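Local coordinates for alpha-L-arabinofuranosidase B (Aspergillus kawachii, PDB 6SXT), which hydrolyses terminal non-reducing alpha-L-arabinofuranosyl residues from arabinoxylan, arabinan and related plant polysaccharides, using a catalytic domain joined to an arabinose-binding domain, at residues R38-T43 / A66-L71; I398-F403 / A420-Q425; A426-E431 / T467-D472; F445-N450 / V473-E478. All blocks are in the same frame, centred on the assembly; numbering follows the deposited sequence.

Interactions 2 and 4 are buried contacts inside the arabinose-binding domain. Each sets a strand bearing a substrate-binding histidine against the start of a later strand, and each relies on aromatic packing and bridging waters, with no direct hydrogen bond across. They touch through Phe422 and Phe445. Interactions 1 and 3 are partly buried and belong to different domains: 38-43/66-71 closes one end of a strand pair in the catalytic domain, whereas 426-431/467-472 joins a turn to a short helix of the binding domain. These two meet across the domain boundary, share the Asn67-linked sugar, and each has a direct hydrogen bond between its segments. Interactions 3 and 4 are connected by the Arg446-Asp472 salt bridge.

Interaction 1 (R38-T43 / A66-L71); sequences RGSDDT and ANTTCL. With NAG (2-acetamido-2-deoxy-beta-D-glucopyranose), chain D.
Arg38 and Cys70 form an antiparallel, non-hydrogen-bonded pair where strands 34-38 and 70-75, neighbours in a four-stranded sheet of the catalytic domain, give way to loops. Their side chains lie on the same sheet face, with Arg38 CB 3.7 Å from Cys70 SG, a sulfur locked in the disulfide to Cys65. Beyond it, Gly39 N donates to Thr69 O at 2.8 Å and an N-H...O angle of 151°, a direct hydrogen bond between the segments. Thr68 packs against the loop: CG2 lies 3.8 Å from Arg38 CB and OG1 2.9 Å from Ser40 N.

The arginine's far end turns back to its own loop. With CG placed between the backbone N and carbonyl carbon (chi1 67°) and the chain extended to NE, the guanidinium is carried away from 66-71 and grips Asp41 side-on. Arg38 NE meets Asp41 OD1 at 3.0 Å, nearly straight at 168° and within the guanidinium plane, and NH2 forms the salt bridge to OD2 at 2.9 Å; NH1 bonds to Phe64 O, tying the loop to helix 58-64. Asp41 OD1 also accepts from Thr43 OG1 and from Thr43 N, the latter closing an Asx turn, so OD1 takes three donors and OD2 a fourth, which should hold the carboxylate and its loop in place.

Asn67 opens an Asn-X-Thr sequon and carries a glycan, its ND2 bonded covalently to C1 of NAG. Around the contact, Phe64 also touches Cys70, whose backbone bonds to Ala107, just past strand 105-106; on the arabinose-binding side, Lys466 forms a salt bridge with Asp42 and Asn457 bonds to Thr69 OG1.

Interaction 2 (I398-F403 / A420-Q425); sequences IRHYNF and ATFCPQ
Apolar and weakly polar contacts centre on Ile398 O, which faces the CA-H of Ala420 at 3.4 Å and meets the edge of the Phe422 ring, in its plane, at CE2 (3.6 Å). Phe422 CZ comes to the edge of the His400 imidazole, 4.2 Å from CD2. A chi1 of 65° folds the imidazole back over its own backbone and brings the ring toward Phe422.

Water supplies the polar links, as no direct hydrogen bond crosses. One molecule donates to Ile398 O (2.6 Å) and Ala420 O (2.7 Å); another donates to Thr421 O and lies 3.3 Å from His400 NE2, in the imidazole plane. His400, a substrate-binding residue, also bonds through NE2 to Ser439, which helps to set the rotation of the ring.

Charge stays at the margin. Arg399, bent at chi2 and chi3, bonds from NE to His400 O, lies with one guanidinium face over Tyr401 CD2, and forms a salt bridge with substrate-binding Asp419.

Strand 396-401 pairs with 404-409 as a hairpin of the beta-trefoil; helix 414-419 ends just before Ala420, strand 433-437 touches both His400 and Phe422, and Phe445 of strand 444-448 stacks edge-to-face with Phe422.

Interaction 3 (A426-E431 / T467-D472); sequences AALNGE and TSFNND. With NAG (2-acetamido-2-deoxy-beta-D-glucopyranose), chain D.
Leu428 lays its CB and CD1 against the side chain of Asn470, crossing it at about a right angle, with CD1 3.6 Å from OD1. The same methyl meets the edge of the Phe469 ring, 3.9 Å from CE2, so one leucine branch fills the angle between two successive residues of helix 469-472.

The polar half of the contact is an amide-to-amide bond: Asn429 ND2 donates to Asn471 OD1 at 2.9 Å, almost straight (169°). The acceptor lies in the plane of the Asn429 amide, while the two amide planes are turned 58° apart. With chi1 at 74°, Asn429 OD1 can accept from Glu431 N while ND2 reaches the helix and a second partner, Thr339 OG1. Gly430 N bonds back to Ala427 O to close the type I turn, and the Asx turn of Asn429 continues it to Glu431.

NAG on Asn67 adds to the contact: its O6 donates to Ala427 O at 2.7 Å, and a water links its O7 to Leu428 O and Asn470 ND2. Asn67 O and ND2 also bond to Asn470 ND2 and Leu428 O, respectively. With neutral amides, backbone carbonyls, and a hydroxyl and the acetamide of the sugar at work, this contact probably depends little on ionisation.

Interaction 4 (F445-N450 / V473-E478); sequences FRHYEN and VSFEIE
Phe475 has its ring wedged between Phe445 and His447. Its CE2 edge faces Phe445 O in the ring plane at 3.7 Å and packs on Phe445 CB at 3.9 Å, while CE1 and CZ both lie 4.0 Å from His447 CD2, at the imidazole edge. A phenyl placed beside the backbone N (chi1 -59°) projects the ring into this gap.

Val473 approaches the same carbonyl from its own backbone: CA is 3.3 Å from Phe445 O in a CA-H...O contact with 138° at the hydrogen, and CG1 touches Arg446 CG at 3.7 Å. A water donates to both Phe445 O and Val473 O, and Val473 O also accepts from Ser434 OG. The arrangement echoes that of 398-403 with 420-425, as expected from the internal pseudo-symmetry of a beta-trefoil, with Phe445, His447, Val473 and Phe475 matching Ile398, His400, Ala420 and Phe422.

The Phe445 ring leads away from 473-478, with Ile348 of strand 346-351 touching it. A second water, above one face of the Phe475 ring toward its rim, donates to Ser474 O and lies 3.1 Å from the NE2 of His447, a substrate-binding residue whose NE2 also bonds to Thr340 OG1. Arg446, bent at chi2, donates from NE to His447 O, meeting it from above the carbonyl plane, while its NH2 forms a salt bridge with substrate-binding Asp472.

Interaction 1 (R38-T43 / A66-L71)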
# COMPACT_ATOMS: atom_id res chain seq x y z
N ARG A 38 -8.28 5.85 -14.72
CA ARG A 38 -7.07 5.72 -15.55
C ARG A 38 -6.59 7.09 -16.00
O ARG A 38 -7.38 8.00 -16.24
CB ARG A 38 -7.30 4.78 -16.72
CG ARG A 38 -8.28 5.27 -17.78
CD ARG A 38 -8.50 4.19 -18.81
NE ARG A 38 -9.49 4.63 -19.76
CZ ARG A 38 -10.04 3.86 -20.68
NH1 ARG A 38 -9.77 2.57 -20.73
NH2 ARG A 38 -10.95 4.39 -21.49
N GLY A 39 -5.28 7.18 -16.18
CA GLY A 39 -4.67 8.49 -16.46
C GLY A 39 -4.86 8.95 -17.88
O GLY A 39 -4.78 10.19 -18.13
N SER A 40 -5.07 8.06 -18.82
CA SER A 40 -5.17 8.40 -20.27
C SER A 40 -6.33 9.37 -20.51
O SER A 40 -6.18 10.38 -21.21
CB SER A 40 -5.34 7.16 -21.06
OG SER A 40 -6.51 6.44 -20.60
N ASP A 41 -7.49 9.13 -19.92
CA ASP A 41 -8.67 9.98 -20.18
C ASP A 41 -9.36 10.38 -18.87
O ASP A 41 -10.42 11.06 -18.93
CB ASP A 41 -9.62 9.30 -21.17
CG ASP A 41 -10.15 7.94 -20.74
OD1 ASP A 41 -9.98 7.61 -19.52
OD2 ASP A 41 -10.78 7.27 -21.58
N ASP A 42 -8.82 10.03 -17.71
CA ASP A 42 -9.37 10.33 -16.39
C ASP A 42 -10.77 9.73 -16.19
O ASP A 42 -11.41 10.15 -15.21
CB ASP A 42 -9.38 11.82 -16.13
CG ASP A 42 -8.02 12.36 -15.74
OD1 ASP A 42 -7.19 11.58 -15.26
OD2 ASP A 42 -7.84 13.58 -15.87
N THR A 43 -11.17 8.78 -17.02
CA THR A 43 -12.47 8.12 -16.79
C THR A 43 -12.32 6.97 -15.79
O THR A 43 -11.22 6.53 -15.46
CB THR A 43 -13.12 7.63 -18.08
OG1 THR A 43 -12.41 6.53 -18.65
CG2 THR A 43 -13.23 8.79 -19.07
N ALA A 66 -4.55 -0.78 -19.55
CA ALA A 66 -3.53 -1.07 -20.58
C ALA A 66 -2.96 0.25 -21.12
O ALA A 66 -3.71 1.20 -21.40
CB ALA A 66 -4.13 -1.89 -21.68
N ASN A 67 -1.63 0.34 -21.25
CA ASN A 67 -0.99 1.51 -21.88
C ASN A 67 -1.32 2.79 -21.14
O ASN A 67 -1.38 3.84 -21.76
CB ASN A 67 -1.35 1.66 -23.36
CG ASN A 67 -1.07 0.39 -24.08
OD1 ASN A 67 -1.99 -0.39 -24.31
ND2 ASN A 67 0.21 0.19 -24.39
N THR A 68 -1.53 2.72 -19.82
CA THR A 68 -1.72 3.90 -18.99
C THR A 68 -1.44 3.51 -17.55
O THR A 68 -0.83 2.44 -17.32
CB THR A 68 -3.11 4.52 -19.23
OG1 THR A 68 -3.19 5.80 -18.61
CG2 THR A 68 -4.28 3.65 -18.79
N THR A 69 -1.89 4.38 -16.66
CA THR A 69 -1.74 4.22 -15.21
C THR A 69 -3.12 4.21 -14.59
O THR A 69 -4.03 4.86 -15.13
CB THR A 69 -0.86 5.32 -14.62
OG1 THR A 69 -1.47 6.58 -14.90
CG2 THR A 69 0.55 5.19 -15.15
N CYS A 70 -3.26 3.53 -13.46
CA CYS A 70 -4.57 3.48 -12.78
C CYS A 70 -4.39 3.76 -11.30
O CYS A 70 -3.39 3.34 -10.69
CB CYS A 70 -5.22 2.14 -12.96
SG CYS A 70 -6.12 2.01 -14.52
N LEU A 71 -5.42 4.39 -10.75
CA LEU A 71 -5.58 4.66 -9.32
C LEU A 71 -6.86 3.97 -8.87
O LEU A 71 -7.82 3.88 -9.66
CB LEU A 71 -5.73 6.15 -9.11
CG LEU A 71 -4.52 7.00 -9.49
CD1 LEU A 71 -4.82 8.48 -9.33
CD2 LEU A 71 -3.29 6.61 -8.68
C1 NAG D . 0.60 -1.01 -25.05
C2 NAG D . 1.15 -0.79 -26.46
C3 NAG D . 1.52 -2.14 -27.10
C4 NAG D . 2.41 -2.97 -26.16
C5 NAG D . 1.93 -2.95 -24.71
C6 NAG D . 2.97 -3.54 -23.74
C7 NAG D . 0.32 1.31 -27.44
C8 NAG D . -0.76 1.97 -28.22
N2 NAG D . 0.21 -0.02 -27.27
O3 NAG D . 2.19 -1.96 -28.39
O4 NAG D . 2.58 -4.30 -26.66
O5 NAG D . 1.61 -1.63 -24.24
O6 NAG D . 4.24 -2.83 -23.86
O7 NAG D . 1.26 1.94 -26.97

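Interaction 2 (I398-F403 / A420-Q425)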
# COMPACT_ATOMS: atom_id res chain seq x y z
N ILE A 398 20.64 4.02 -8.54
CA ILE A 398 19.55 4.97 -8.82
C ILE A 398 18.51 4.83 -7.70
O ILE A 398 18.05 3.70 -7.44
CB ILE A 398 18.92 4.72 -10.20
CG1 ILE A 398 19.99 4.80 -11.31
CG2 ILE A 398 17.81 5.74 -10.38
CD1 ILE A 398 19.46 4.68 -12.71
N ARG A 399 18.21 5.93 -7.04
CA ARG A 399 17.20 5.97 -5.95
C ARG A 399 16.38 7.23 -6.15
O ARG A 399 16.87 8.26 -6.64
CB ARG A 399 17.87 5.88 -4.58
CG ARG A 399 18.76 7.07 -4.23
CD ARG A 399 18.06 8.25 -3.61
NE ARG A 399 17.50 7.95 -2.31
CZ ARG A 399 18.18 7.83 -1.19
NH1 ARG A 399 19.48 8.15 -1.14
NH2 ARG A 399 17.61 7.39 -0.08
N HIS A 400 15.13 7.19 -5.73
CA HIS A 400 14.35 8.43 -5.69
C HIS A 400 14.50 9.12 -4.33
O HIS A 400 14.63 8.45 -3.27
CB HIS A 400 12.89 8.18 -6.13
CG HIS A 400 12.08 7.29 -5.23
ND1 HIS A 400 11.48 7.78 -4.09
CD2 HIS A 400 11.70 6.02 -5.40
CE1 HIS A 400 10.78 6.79 -3.56
NE2 HIS A 400 10.93 5.68 -4.32
N TYR A 401 14.42 10.44 -4.36
CA TYR A 401 14.55 11.32 -3.19
C TYR A 401 13.87 12.63 -3.54
O TYR A 401 14.23 13.29 -4.54
CB TYR A 401 16.04 11.55 -2.88
CG TYR A 401 16.22 12.24 -1.57
CD1 TYR A 401 16.16 13.61 -1.47
CD2 TYR A 401 16.39 11.49 -0.43
CE1 TYR A 401 16.31 14.23 -0.24
CE2 TYR A 401 16.53 12.09 0.81
CZ TYR A 401 16.49 13.47 0.89
OH TYR A 401 16.61 14.06 2.10
N ASN A 402 12.83 12.98 -2.79
CA ASN A 402 11.95 14.09 -3.18
C ASN A 402 11.45 13.86 -4.61
O ASN A 402 11.20 14.80 -5.37
CB ASN A 402 12.65 15.46 -3.08
CG ASN A 402 12.73 15.96 -1.66
OD1 ASN A 402 11.86 15.64 -0.84
ND2 ASN A 402 13.80 16.69 -1.34
N PHE A 403 11.34 12.58 -5.02
CA PHE A 403 10.82 12.14 -6.34
C PHE A 403 11.73 12.54 -7.51
O PHE A 403 11.35 12.34 -8.67
CB PHE A 403 9.40 12.64 -6.58
CG PHE A 403 8.43 12.18 -5.52
CD1 PHE A 403 8.37 10.84 -5.15
CD2 PHE A 403 7.66 13.08 -4.84
CE1 PHE A 403 7.49 10.43 -4.15
CE2 PHE A 403 6.74 12.66 -3.90
CZ PHE A 403 6.71 11.35 -3.53
N ALA A 420 15.36 2.55 -3.88
CA ALA A 420 16.25 2.11 -4.99
C ALA A 420 15.72 0.86 -5.69
O ALA A 420 16.44 0.23 -6.46
CB ALA A 420 17.65 1.87 -4.45
N THR A 421 14.46 0.46 -5.43
CA THR A 421 13.91 -0.76 -6.04
C THR A 421 12.85 -0.39 -7.06
O THR A 421 11.95 0.40 -6.75
CB THR A 421 13.36 -1.69 -4.96
OG1 THR A 421 14.41 -2.04 -4.06
CG2 THR A 421 12.81 -2.97 -5.52
N PHE A 422 12.97 -0.95 -8.25
CA PHE A 422 12.07 -0.63 -9.38
C PHE A 422 11.64 -1.93 -10.02
O PHE A 422 12.42 -2.89 -10.20
CB PHE A 422 12.76 0.31 -10.36
CG PHE A 422 13.10 1.63 -9.73
CD1 PHE A 422 12.23 2.70 -9.68
CD2 PHE A 422 14.33 1.77 -9.10
CE1 PHE A 422 12.54 3.88 -9.05
CE2 PHE A 422 14.66 2.96 -8.49
CZ PHE A 422 13.77 4.01 -8.41
N CYS A 423 10.38 -1.95 -10.44
CA CYS A 423 9.74 -3.14 -10.98
C CYS A 423 9.49 -2.93 -12.45
O CYS A 423 8.78 -2.01 -12.84
CB CYS A 423 8.42 -3.40 -10.27
SG CYS A 423 8.62 -3.62 -8.47
N PRO A 424 10.13 -3.72 -13.35
CA PRO A 424 9.93 -3.54 -14.77
C PRO A 424 8.46 -3.83 -15.10
O PRO A 424 7.87 -4.79 -14.54
CB PRO A 424 10.87 -4.53 -15.43
CG PRO A 424 11.90 -4.80 -14.35
CD PRO A 424 11.16 -4.72 -13.05
N GLN A 425 7.98 -3.04 -16.03
CA GLN A 425 6.60 -3.18 -16.56
C GLN A 425 6.70 -3.07 -18.07
O GLN A 425 7.46 -2.21 -18.58
CB GLN A 425 5.75 -2.08 -15.97
CG GLN A 425 4.27 -2.21 -16.34
CD GLN A 425 3.38 -1.17 -15.73
OE1 GLN A 425 3.64 -0.61 -14.65
NE2 GLN A 425 2.24 -0.93 -16.40
O HOH W 1 18.06 1.29 -8.40
O HOH W 2 11.18 2.56 -5.22

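Interaction 3 (A426-E431 / T467-D472)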
# COMPACT_ATOMS: atom_id res chain seq x y z
N ALA A 426 5.96 -3.87 -18.81
CA ALA A 426 5.90 -3.70 -20.27
C ALA A 426 5.70 -2.21 -20.57
O ALA A 426 4.78 -1.57 -20.06
CB ALA A 426 4.80 -4.58 -20.83
N ALA A 427 6.52 -1.60 -21.45
CA ALA A 427 6.49 -0.16 -21.66
C ALA A 427 5.08 0.33 -22.00
O ALA A 427 4.39 -0.29 -22.83
CB ALA A 427 7.45 0.28 -22.76
N LEU A 428 4.71 1.45 -21.44
CA LEU A 428 3.38 2.02 -21.70
C LEU A 428 3.20 2.35 -23.18
O LEU A 428 2.06 2.32 -23.66
CB LEU A 428 3.10 3.22 -20.82
CG LEU A 428 3.11 2.98 -19.32
CD1 LEU A 428 2.51 4.19 -18.60
CD2 LEU A 428 2.40 1.71 -18.92
N ASN A 429 4.28 2.69 -23.92
CA ASN A 429 4.15 2.95 -25.37
C ASN A 429 4.55 1.74 -26.20
O ASN A 429 4.67 1.89 -27.42
CB ASN A 429 4.93 4.22 -25.75
CG ASN A 429 6.42 4.01 -25.74
OD1 ASN A 429 6.86 2.90 -25.46
ND2 ASN A 429 7.14 5.09 -26.02
N GLY A 430 4.81 0.58 -25.61
CA GLY A 430 5.21 -0.64 -26.32
C GLY A 430 6.67 -0.67 -26.76
O GLY A 430 7.06 -1.66 -27.32
N GLU A 431 7.49 0.31 -26.37
CA GLU A 431 8.92 0.32 -26.76
C GLU A 431 9.77 0.06 -25.52
O GLU A 431 10.18 1.03 -24.87
CB GLU A 431 9.25 1.66 -27.40
CG GLU A 431 8.42 2.01 -28.63
CD GLU A 431 8.87 3.31 -29.33
OE1 GLU A 431 10.08 3.45 -29.54
OE2 GLU A 431 8.03 4.14 -29.64
N THR A 467 1.48 15.43 -20.22
CA THR A 467 2.00 15.58 -21.60
C THR A 467 3.19 14.66 -21.80
O THR A 467 4.13 14.77 -21.02
CB THR A 467 2.38 17.03 -21.86
OG1 THR A 467 1.19 17.77 -21.64
CG2 THR A 467 2.85 17.26 -23.28
N SER A 468 3.08 13.77 -22.76
CA SER A 468 4.16 12.85 -23.20
C SER A 468 4.48 11.85 -22.08
O SER A 468 5.52 11.24 -22.14
CB SER A 468 5.43 13.65 -23.57
OG SER A 468 6.31 12.87 -24.33
N PHE A 469 3.54 11.61 -21.17
CA PHE A 469 3.85 10.74 -20.00
C PHE A 469 4.22 9.36 -20.50
O PHE A 469 5.28 8.82 -20.12
CB PHE A 469 2.70 10.68 -18.98
CG PHE A 469 3.08 9.81 -17.83
CD1 PHE A 469 3.80 10.29 -16.76
CD2 PHE A 469 2.73 8.47 -17.85
CE1 PHE A 469 4.12 9.47 -15.69
CE2 PHE A 469 3.08 7.64 -16.78
CZ PHE A 469 3.77 8.14 -15.71
N ASN A 470 3.36 8.72 -21.28
CA ASN A 470 3.58 7.33 -21.70
C ASN A 470 4.95 7.23 -22.40
O ASN A 470 5.68 6.27 -22.17
CB ASN A 470 2.48 6.81 -22.61
CG ASN A 470 1.21 6.45 -21.86
OD1 ASN A 470 1.06 6.75 -20.68
ND2 ASN A 470 0.34 5.78 -22.60
N ASN A 471 5.26 8.15 -23.32
CA ASN A 471 6.56 8.07 -24.03
C ASN A 471 7.72 8.31 -23.06
O ASN A 471 8.74 7.54 -23.13
CB ASN A 471 6.57 9.07 -25.19
CG ASN A 471 5.72 8.61 -26.34
OD1 ASN A 471 5.51 7.42 -26.56
ND2 ASN A 471 5.31 9.58 -27.16
N ASP A 472 7.58 9.26 -22.15
CA ASP A 472 8.66 9.72 -21.24
C ASP A 472 8.94 8.69 -20.14
O ASP A 472 9.96 8.86 -19.46
CB ASP A 472 8.38 11.08 -20.63
CG ASP A 472 8.26 12.25 -21.62
OD1 ASP A 472 8.49 12.02 -22.85
OD2 ASP A 472 7.89 13.32 -21.12
C1 NAG D . 0.60 -1.01 -25.05
C2 NAG D . 1.15 -0.79 -26.46
C3 NAG D . 1.52 -2.14 -27.10
C4 NAG D . 2.41 -2.97 -26.16
C5 NAG D . 1.93 -2.95 -24.71
C6 NAG D . 2.97 -3.54 -23.74
C7 NAG D . 0.32 1.31 -27.44
C8 NAG D . -0.76 1.97 -28.22
N2 NAG D . 0.21 -0.02 -27.27
O3 NAG D . 2.19 -1.96 -28.39
O4 NAG D . 2.58 -4.30 -26.66
O5 NAG D . 1.61 -1.63 -24.24
O6 NAG D . 4.24 -2.83 -23.86
O7 NAG D . 1.26 1.94 -26.97
O HOH W 3 0.95 4.74 -25.36

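Interaction 4 (F445-N450 / V473-E478)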
# COMPACT_ATOMS: atom_id res chain seq x y z
N PHE A 445 10.17 5.80 -13.46
CA PHE A 445 11.28 6.53 -14.16
C PHE A 445 10.64 7.41 -15.24
O PHE A 445 9.90 6.87 -16.09
CB PHE A 445 12.27 5.62 -14.87
CG PHE A 445 13.42 5.05 -14.07
CD1 PHE A 445 13.30 4.56 -12.78
CD2 PHE A 445 14.68 5.00 -14.66
CE1 PHE A 445 14.37 3.98 -12.12
CE2 PHE A 445 15.75 4.45 -14.00
CZ PHE A 445 15.60 3.96 -12.73
N ARG A 446 10.92 8.70 -15.24
CA ARG A 446 10.32 9.63 -16.21
C ARG A 446 11.33 10.75 -16.49
O ARG A 446 11.76 11.40 -15.51
CB ARG A 446 9.00 10.21 -15.68
CG ARG A 446 8.21 11.04 -16.71
CD ARG A 446 8.45 12.56 -16.61
NE ARG A 446 7.82 13.13 -17.78
CZ ARG A 446 6.52 13.44 -17.86
NH1 ARG A 446 5.79 13.52 -16.77
NH2 ARG A 446 6.02 13.75 -19.05
N HIS A 447 11.66 10.96 -17.76
CA HIS A 447 12.54 12.11 -18.13
C HIS A 447 11.66 13.35 -18.35
O HIS A 447 10.56 13.29 -18.94
CB HIS A 447 13.52 11.79 -19.27
CG HIS A 447 12.87 11.54 -20.57
ND1 HIS A 447 12.58 12.61 -21.40
CD2 HIS A 447 12.37 10.43 -21.15
CE1 HIS A 447 11.99 12.14 -22.48
NE2 HIS A 447 11.82 10.82 -22.34
N TYR A 448 12.14 14.46 -17.82
CA TYR A 448 11.47 15.77 -17.89
C TYR A 448 12.57 16.84 -17.94
O TYR A 448 13.34 16.97 -16.98
CB TYR A 448 10.50 15.97 -16.72
CG TYR A 448 9.68 17.22 -16.82
CD1 TYR A 448 8.48 17.23 -17.50
CD2 TYR A 448 10.12 18.39 -16.22
CE1 TYR A 448 7.71 18.39 -17.57
CE2 TYR A 448 9.37 19.55 -16.29
CZ TYR A 448 8.17 19.54 -16.97
OH TYR A 448 7.42 20.68 -17.04
N GLU A 449 12.59 17.57 -19.05
CA GLU A 449 13.69 18.54 -19.38
C GLU A 449 15.03 17.80 -19.25
O GLU A 449 15.98 18.37 -18.68
CB GLU A 449 13.54 19.79 -18.52
CG GLU A 449 12.27 20.55 -18.86
CD GLU A 449 12.08 21.90 -18.19
OE1 GLU A 449 12.82 22.22 -17.28
OE2 GLU A 449 11.19 22.62 -18.61
N ASN A 450 15.10 16.56 -19.72
CA ASN A 450 16.33 15.75 -19.74
C ASN A 450 16.88 15.43 -18.36
O ASN A 450 18.05 15.07 -18.26
CB ASN A 450 17.38 16.46 -20.62
CG ASN A 450 16.86 16.66 -22.03
OD1 ASN A 450 16.08 15.87 -22.54
ND2 ASN A 450 17.39 17.67 -22.73
N VAL A 473 8.10 7.65 -20.00
CA VAL A 473 8.38 6.56 -19.03
C VAL A 473 8.70 5.25 -19.75
O VAL A 473 8.77 4.21 -19.08
CB VAL A 473 7.21 6.38 -18.03
CG1 VAL A 473 6.89 7.65 -17.30
CG2 VAL A 473 5.98 5.75 -18.69
N SER A 474 8.95 5.26 -21.05
CA SER A 474 9.23 4.05 -21.82
C SER A 474 10.68 4.12 -22.30
O SER A 474 11.04 5.14 -22.96
CB SER A 474 8.28 3.90 -22.97
OG SER A 474 6.92 3.76 -22.48
N PHE A 475 11.46 3.10 -22.01
CA PHE A 475 12.91 3.05 -22.36
C PHE A 475 13.22 1.73 -23.01
O PHE A 475 12.83 0.67 -22.52
CB PHE A 475 13.76 3.24 -21.11
CG PHE A 475 13.49 4.53 -20.43
CD1 PHE A 475 14.14 5.71 -20.79
CD2 PHE A 475 12.52 4.62 -19.44
CE1 PHE A 475 13.88 6.90 -20.15
CE2 PHE A 475 12.26 5.81 -18.80
CZ PHE A 475 12.93 6.96 -19.14
N GLU A 476 14.00 1.76 -24.10
CA GLU A 476 14.49 0.53 -24.72
C GLU A 476 15.74 0.05 -24.01
O GLU A 476 16.63 0.87 -23.69
CB GLU A 476 14.78 0.77 -26.20
CG GLU A 476 13.52 0.85 -27.05
CD GLU A 476 12.87 -0.48 -27.38
OE1 GLU A 476 13.32 -1.54 -26.90
OE2 GLU A 476 11.90 -0.43 -28.16
N ILE A 477 15.83 -1.24 -23.79
CA ILE A 477 16.97 -1.91 -23.11
C ILE A 477 17.95 -2.27 -24.21
O ILE A 477 17.60 -3.06 -25.11
CB ILE A 477 16.54 -3.14 -22.32
CG1 ILE A 477 15.44 -2.83 -21.31
CG2 ILE A 477 17.75 -3.80 -21.67
CD1 ILE A 477 14.73 -4.07 -20.80
N GLU A 478 19.15 -1.70 -24.11
CA GLU A 478 20.21 -1.91 -25.12
C GLU A 478 21.45 -2.45 -24.44
O GLU A 478 21.60 -2.36 -23.23
CB GLU A 478 20.41 -0.62 -25.91
CG GLU A 478 19.24 -0.45 -26.83
CD GLU A 478 19.23 0.72 -27.76
OE1 GLU A 478 20.27 1.44 -27.80
OE2 GLU A 478 18.19 0.88 -28.41
O HOH W 4 9.61 4.19 -16.55
O HOH W 5 11.40 7.86 -23.15